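Local coordinates for protein L-rhamnose mutarotase (Formosa agariphila, PDB 6HHN) that interconverts the alpha and beta anomers of L-rhamnose, a mutarotase step in the breakdown of the green-algal polysaccharide ulvan, at residues F17-N22 against N101-I106; E13-K18 against A65-S70. All blocks are in the same frame, centred on the assembly; numbering follows the deposited sequence.

In the fold
Both contacts start from strand 13-20, which pairs antiparallel with strand 62-69 and with strand 106-114. Contact 1 (17-22 against 101-106) is the smaller, burying 301 Å², and is made where a loop runs into strand 106-114; two backbone bonds, a bridging water and a little sulfur-to-proline packing hold it. Contact 2 (13-18 against 65-70) buries 534 Å² in a regular ladder of six backbone bonds, with a ring over a methyl group on one face and the other turned to the second subunit through Phe66 and Lys68. Each lies mainly near the surface, with buried residues Met19 in contact 1 and Ala65 and Phe66 in contact 2. Phe17 serves both, and Met19 CE packs against Ala65 CB.

Contact 1 (F17-N22 against N101-I106); sequences FKMKLN and NSPVSI
Lys18 and Ile106 form an antiparallel hydrogen-bonded pair, Lys18 N giving its proton to Ile106 O at 2.8 Å and Ile106 N returning one to Lys18 O at 2.9 Å. The second bond lies in the carbonyl plane of Lys18, whereas the donor of the first is tilted 20° from that of Ile106. Lys18 O also receives the CA-H of Ser105. Beyond this pair the loop turns away from the strand, and a water bridges the two chain segments, accepting from Lys20 N and lying 2.7 Å from Val104 O.

Alongside, Met19 CG passes beside Val104 O, and Met19 SD reaches Pro103 CB at 4.0 Å; the two side chains run side by side and point the same way. The flexible thioether suits this place because it can follow the rigid proline ring, while its sulfur also lies in the plane of the Phe17 ring, at the edge. Ser105 OG stands anti to its own backbone N (chi1 -171°), which brings it within 3.4 Å of Phe17 CD2, oblique to the ring.

Farther out, Pro103 packs on Trp88 and Phe17 on Tyr52, both probably substrate-binding. Lys20 sends its ammonium to Thr60 and Thr62. Backbone hydrogen bonds, which do not depend on side-chain identity, thus carry the attachment, and the few apolar contacts lie beside the probable sugar site.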
loop_
_atom_site.group_PDB
_atom_site.type_symbol
_atom_site.label_atom_id
_atom_site.label_comp_id
_atom_site.label_asym_id
_atom_site.label_seq_id
_atom_site.Cartn_x
_atom_site.Cartn_y
_atom_site.Cartn_z
ATOM N N PHE A 17 -0.888 -4.088 -4.772
ATOM C CA PHE A 17 -0.780 -3.826 -6.202
ATOM C C PHE A 17 -1.082 -2.371 -6.491
ATOM O O PHE A 17 -1.729 -1.682 -5.703
ATOM C CB PHE A 17 -1.665 -4.762 -7.040
ATOM C CG PHE A 17 -3.105 -4.893 -6.583
ATOM C CD1 PHE A 17 -3.447 -5.757 -5.556
ATOM C CD2 PHE A 17 -4.108 -4.153 -7.173
ATOM C CE1 PHE A 17 -4.768 -5.888 -5.139
ATOM C CE2 PHE A 17 -5.437 -4.291 -6.764
ATOM C CZ PHE A 17 -5.753 -5.160 -5.747
ATOM N N LYS A 18 -0.603 -1.913 -7.647
ATOM C CA LYS A 18 -0.719 -0.532 -8.086
ATOM C C LYS A 18 -1.631 -0.475 -9.300
ATOM O O LYS A 18 -1.477 -1.267 -10.236
ATOM C CB LYS A 18 0.688 -0.027 -8.443
ATOM C CG LYS A 18 0.757 1.299 -9.140
ATOM C CD LYS A 18 2.206 1.684 -9.518
ATOM C CE LYS A 18 2.188 2.804 -10.526
ATOM N NZ LYS A 18 3.534 3.232 -10.937
ATOM N N MET A 19 -2.568 0.470 -9.280
ATOM C CA MET A 19 -3.467 0.738 -10.395
ATOM C C MET A 19 -3.378 2.211 -10.752
ATOM O O MET A 19 -2.732 2.995 -10.052
ATOM C CB MET A 19 -4.906 0.349 -10.053
ATOM C CG MET A 19 -5.075 -1.150 -9.841
ATOM S SD MET A 19 -6.710 -1.638 -9.304
ATOM C CE MET A 19 -6.690 -1.019 -7.625
ATOM N N LYS A 20 -4.036 2.593 -11.844
ATOM C CA LYS A 20 -3.937 3.942 -12.385
ATOM C C LYS A 20 -5.341 4.478 -12.622
ATOM O O LYS A 20 -6.143 3.842 -13.308
ATOM C CB LYS A 20 -3.128 3.987 -13.691
ATOM C CG LYS A 20 -1.634 3.594 -13.618
ATOM C CD LYS A 20 -0.814 4.540 -12.747
ATOM C CE LYS A 20 -0.812 5.964 -13.274
ATOM N NZ LYS A 20 0.136 6.835 -12.501
ATOM N N LEU A 21 -5.639 5.626 -12.043
ATOM C CA LEU A 21 -6.875 6.359 -12.285
ATOM C C LEU A 21 -6.653 7.393 -13.379
ATOM O O LEU A 21 -5.548 7.932 -13.547
ATOM C CB LEU A 21 -7.271 7.047 -10.968
ATOM C CG LEU A 21 -8.637 7.692 -10.775
ATOM C CD1 LEU A 21 -9.740 6.660 -10.864
ATOM C CD2 LEU A 21 -8.685 8.407 -9.438
ATOM N N ASN A 22 -7.695 7.682 -14.132
ATOM C CA ASN A 22 -7.599 8.747 -15.114
ATOM C C ASN A 22 -7.579 10.100 -14.404
ATOM O O ASN A 22 -8.164 10.270 -13.335
ATOM C CB ASN A 22 -8.773 8.688 -16.086
ATOM C CG ASN A 22 -8.731 7.466 -16.991
ATOM O OD1 ASN A 22 -7.713 6.789 -17.111
ATOM N ND2 ASN A 22 -9.840 7.202 -17.657
ATOM N N ASN A 101 -11.628 -4.452 -20.069
ATOM C CA ASN A 101 -12.039 -3.504 -19.032
ATOM C C ASN A 101 -11.464 -3.818 -17.658
ATOM O O ASN A 101 -11.696 -3.037 -16.741
ATOM C CB ASN A 101 -13.562 -3.297 -18.982
ATOM C CG ASN A 101 -14.078 -2.554 -20.199
ATOM O OD1 ASN A 101 -13.348 -1.778 -20.847
ATOM N ND2 ASN A 101 -15.334 -2.771 -20.518
ATOM N N SER A 102 -10.680 -4.879 -17.498
ATOM C CA SER A 102 -10.013 -5.089 -16.216
ATOM C C SER A 102 -8.962 -3.999 -16.016
ATOM O O SER A 102 -8.293 -3.585 -16.973
ATOM C CB SER A 102 -9.355 -6.464 -16.165
ATOM O OG SER A 102 -8.334 -6.602 -17.144
ATOM N N PRO A 103 -8.804 -3.494 -14.800
ATOM C CA PRO A 103 -7.807 -2.446 -14.572
ATOM C C PRO A 103 -6.403 -2.969 -14.781
ATOM O O PRO A 103 -6.078 -4.109 -14.444
ATOM C CB PRO A 103 -8.020 -2.047 -13.106
ATOM C CG PRO A 103 -8.812 -3.106 -12.500
ATOM C CD PRO A 103 -9.607 -3.782 -13.588
ATOM N N VAL A 104 -5.567 -2.130 -15.404
ATOM C CA VAL A 104 -4.133 -2.372 -15.379
ATOM C C VAL A 104 -3.691 -2.466 -13.930
ATOM O O VAL A 104 -4.111 -1.672 -13.081
ATOM C CB VAL A 104 -3.412 -1.238 -16.128
ATOM C CG1 VAL A 104 -1.917 -1.380 -15.982
ATOM C CG2 VAL A 104 -3.820 -1.246 -17.607
ATOM N N SER A 105 -2.843 -3.445 -13.641
ATOM C CA SER A 105 -2.448 -3.720 -12.263
ATOM C C SER A 105 -1.005 -4.183 -12.239
ATOM O O SER A 105 -0.652 -5.110 -12.971
ATOM C CB SER A 105 -3.348 -4.830 -11.709
ATOM O OG SER A 105 -3.167 -5.012 -10.330
ATOM N N ILE A 106 -0.186 -3.544 -11.420
ATOM C CA ILE A 106 1.239 -3.853 -11.271
ATOM C C ILE A 106 1.442 -4.442 -9.883
ATOM O O ILE A 106 1.173 -3.763 -8.885
ATOM C CB ILE A 106 2.089 -2.579 -11.443
ATOM C CG1 ILE A 106 1.836 -1.915 -12.794
ATOM C CG2 ILE A 106 3.571 -2.892 -11.221
ATOM C CD1 ILE A 106 2.528 -2.570 -13.924
HETATM O O HOH W 1 -5.517 0.671 -13.374
#

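Contact 2 (E13-K18 against A65-S70); sequences ERLAFK and AFQKVS
The ring of Phe17 lies flat across Ala65, whose CB sits over one face 3.5 Å from the ring centroid and 17° off the normal, a close CH-pi contact. CG of Phe17 stands between the backbone N and the carbonyl carbon (chi1 49°), and this swings the ring across to the neighbouring strand. Alanine suits the position beneath, since its methyl group is small enough to let an aromatic face settle on it. At the edge of the same ring, near its plane, comes the amide of Gln67, its CD 4.1 Å from Phe17 CE1 and its plane turned 85° to the ring. With only an alanine at Phe17, the Ala65 methyl would probably lose its aromatic cover and the Gln67 amide one of its neighbours.

Strands 13-20 and 62-69 are antiparallel neighbours in the sheet of the dimeric alpha/beta-barrel fold. Glu13 with Val69, Leu15 with Gln67 and Phe17 with Ala65 are hydrogen-bonded pairs, the straightest bond being Ala65 N to Phe17 O. Farther along the Phe17 face, branched Leu15 and Val69 cross obliquely, CD1 of Leu15 meeting CG2 of Val69 at 4.0 Å.

Arg14, Ala16, Phe66 and Lys68 occupy the other face, where CE2 of Phe66 lies 4.1 Å from Arg14 CB. This face meets the second subunit: Phe66 stacks on Phe66 of that subunit, and Lys68 is salt-bridged both to Glu51 of its own chain and to Glu51 of the second subunit. Arg14 pairs instead with Glu110 and makes a cation-pi contact with Tyr113.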
loop_
_atom_site.group_PDB
_atom_site.type_symbol
_atom_site.label_atom_id
_atom_site.label_comp_id
_atom_site.label_asym_id
_atom_site.label_seq_id
_atom_site.Cartn_x
_atom_site.Cartn_y
_atom_site.Cartn_z
ATOM N N GLU A 13 -2.318 -14.478 3.512
ATOM C CA GLU A 13 -1.312 -13.860 2.654
ATOM C C GLU A 13 -1.641 -12.383 2.493
ATOM O O GLU A 13 -2.812 -12.007 2.432
ATOM C CB GLU A 13 -1.274 -14.536 1.286
ATOM C CG GLU A 13 -0.833 -15.988 1.337
ATOM C CD GLU A 13 0.635 -16.140 1.696
ATOM O OE1 GLU A 13 1.370 -15.130 1.642
ATOM O OE2 GLU A 13 1.053 -17.269 2.030
ATOM N N ARG A 14 -0.614 -11.545 2.429
ATOM C CA ARG A 14 -0.800 -10.126 2.147
ATOM C C ARG A 14 -0.443 -9.865 0.694
ATOM O O ARG A 14 0.607 -10.329 0.224
ATOM C CB ARG A 14 0.079 -9.278 3.066
ATOM C CG ARG A 14 -0.239 -9.516 4.541
ATOM C CD ARG A 14 0.814 -8.942 5.458
ATOM N NE ARG A 14 2.123 -9.547 5.268
ATOM C CZ ARG A 14 2.526 -10.685 5.832
ATOM N NH1 ARG A 14 3.751 -11.136 5.596
ATOM N NH2 ARG A 14 1.716 -11.372 6.619
ATOM N N LEU A 15 -1.283 -9.106 0.009
ATOM C CA LEU A 15 -1.072 -8.759 -1.382
ATOM C C LEU A 15 -1.176 -7.252 -1.546
ATOM O O LEU A 15 -2.024 -6.608 -0.926
ATOM C CB LEU A 15 -2.149 -9.389 -2.275
ATOM C CG LEU A 15 -2.113 -10.887 -2.511
ATOM C CD1 LEU A 15 -3.160 -11.178 -3.581
ATOM C CD2 LEU A 15 -0.739 -11.363 -2.913
ATOM N N ALA A 16 -0.331 -6.694 -2.397
ATOM C CA ALA A 16 -0.433 -5.286 -2.736
ATOM C C ALA A 16 -0.227 -5.114 -4.231
ATOM O O ALA A 16 0.543 -5.852 -4.861
ATOM C CB ALA A 16 0.615 -4.453 -1.981
ATOM N N PHE A 17 -0.888 -4.088 -4.772
ATOM C CA PHE A 17 -0.780 -3.826 -6.202
ATOM C C PHE A 17 -1.082 -2.371 -6.491
ATOM O O PHE A 17 -1.729 -1.682 -5.703
ATOM C CB PHE A 17 -1.665 -4.762 -7.040
ATOM C CG PHE A 17 -3.105 -4.893 -6.583
ATOM C CD1 PHE A 17 -3.447 -5.757 -5.556
ATOM C CD2 PHE A 17 -4.108 -4.153 -7.173
ATOM C CE1 PHE A 17 -4.768 -5.888 -5.139
ATOM C CE2 PHE A 17 -5.437 -4.291 -6.764
ATOM C CZ PHE A 17 -5.753 -5.160 -5.747
ATOM N N LYS A 18 -0.603 -1.913 -7.647
ATOM C CA LYS A 18 -0.719 -0.532 -8.086
ATOM C C LYS A 18 -1.631 -0.475 -9.300
ATOM O O LYS A 18 -1.477 -1.267 -10.236
ATOM C CB LYS A 18 0.688 -0.027 -8.443
ATOM C CG LYS A 18 0.757 1.299 -9.140
ATOM C CD LYS A 18 2.206 1.684 -9.518
ATOM C CE LYS A 18 2.188 2.804 -10.526
ATOM N NZ LYS A 18 3.534 3.232 -10.937
ATOM N N ALA A 65 -3.248 -0.560 -3.594
ATOM C CA ALA A 65 -4.184 -1.478 -2.963
ATOM C C ALA A 65 -3.434 -2.450 -2.067
ATOM O O ALA A 65 -2.356 -2.946 -2.426
ATOM C CB ALA A 65 -4.939 -2.272 -4.034
ATOM N N PHE A 66 -4.031 -2.730 -0.902
ATOM C CA PHE A 66 -3.556 -3.723 0.046
ATOM C C PHE A 66 -4.738 -4.611 0.414
ATOM O O PHE A 66 -5.829 -4.107 0.657
ATOM C CB PHE A 66 -3.039 -3.023 1.312
ATOM C CG PHE A 66 -2.727 -3.961 2.442
ATOM C CD1 PHE A 66 -3.709 -4.327 3.362
ATOM C CD2 PHE A 66 -1.466 -4.501 2.571
ATOM C CE1 PHE A 66 -3.425 -5.210 4.386
ATOM C CE2 PHE A 66 -1.176 -5.375 3.621
ATOM C CZ PHE A 66 -2.163 -5.729 4.518
ATOM N N GLN A 67 -4.521 -5.923 0.467
ATOM C CA GLN A 67 -5.565 -6.813 0.956
ATOM C C GLN A 67 -4.932 -8.050 1.567
ATOM O O GLN A 67 -3.764 -8.373 1.321
ATOM C CB GLN A 67 -6.568 -7.203 -0.137
ATOM C CG GLN A 67 -5.946 -7.926 -1.274
ATOM C CD GLN A 67 -6.884 -8.200 -2.462
ATOM O OE1 GLN A 67 -7.841 -7.463 -2.754
ATOM N NE2 GLN A 67 -6.583 -9.250 -3.156
ATOM N N LYS A 68 -5.718 -8.732 2.385
ATOM C CA LYS A 68 -5.371 -10.047 2.891
ATOM C C LYS A 68 -6.218 -11.080 2.171
ATOM O O LYS A 68 -7.400 -10.849 1.908
ATOM C CB LYS A 68 -5.652 -10.158 4.379
ATOM C CG LYS A 68 -4.784 -9.282 5.234
ATOM C CD LYS A 68 -5.094 -9.545 6.686
ATOM C CE LYS A 68 -4.416 -8.534 7.566
ATOM N NZ LYS A 68 -4.721 -8.760 9.018
ATOM N N VAL A 69 -5.614 -12.222 1.871
ATOM C CA VAL A 69 -6.291 -13.298 1.169
ATOM C C VAL A 69 -6.045 -14.577 1.946
ATOM O O VAL A 69 -4.890 -14.956 2.180
ATOM C CB VAL A 69 -5.814 -13.438 -0.285
ATOM C CG1 VAL A 69 -6.534 -14.599 -0.956
ATOM C CG2 VAL A 69 -6.059 -12.136 -1.048
ATOM N N SER A 70 -7.129 -15.230 2.357
ATOM C CA SER A 70 -7.046 -16.497 3.082
ATOM C C SER A 70 -7.379 -17.610 2.096
ATOM O O SER A 70 -8.517 -18.064 1.983
ATOM C CB SER A 70 -7.990 -16.486 4.276
ATOM O OG SER A 70 -7.630 -15.461 5.185
#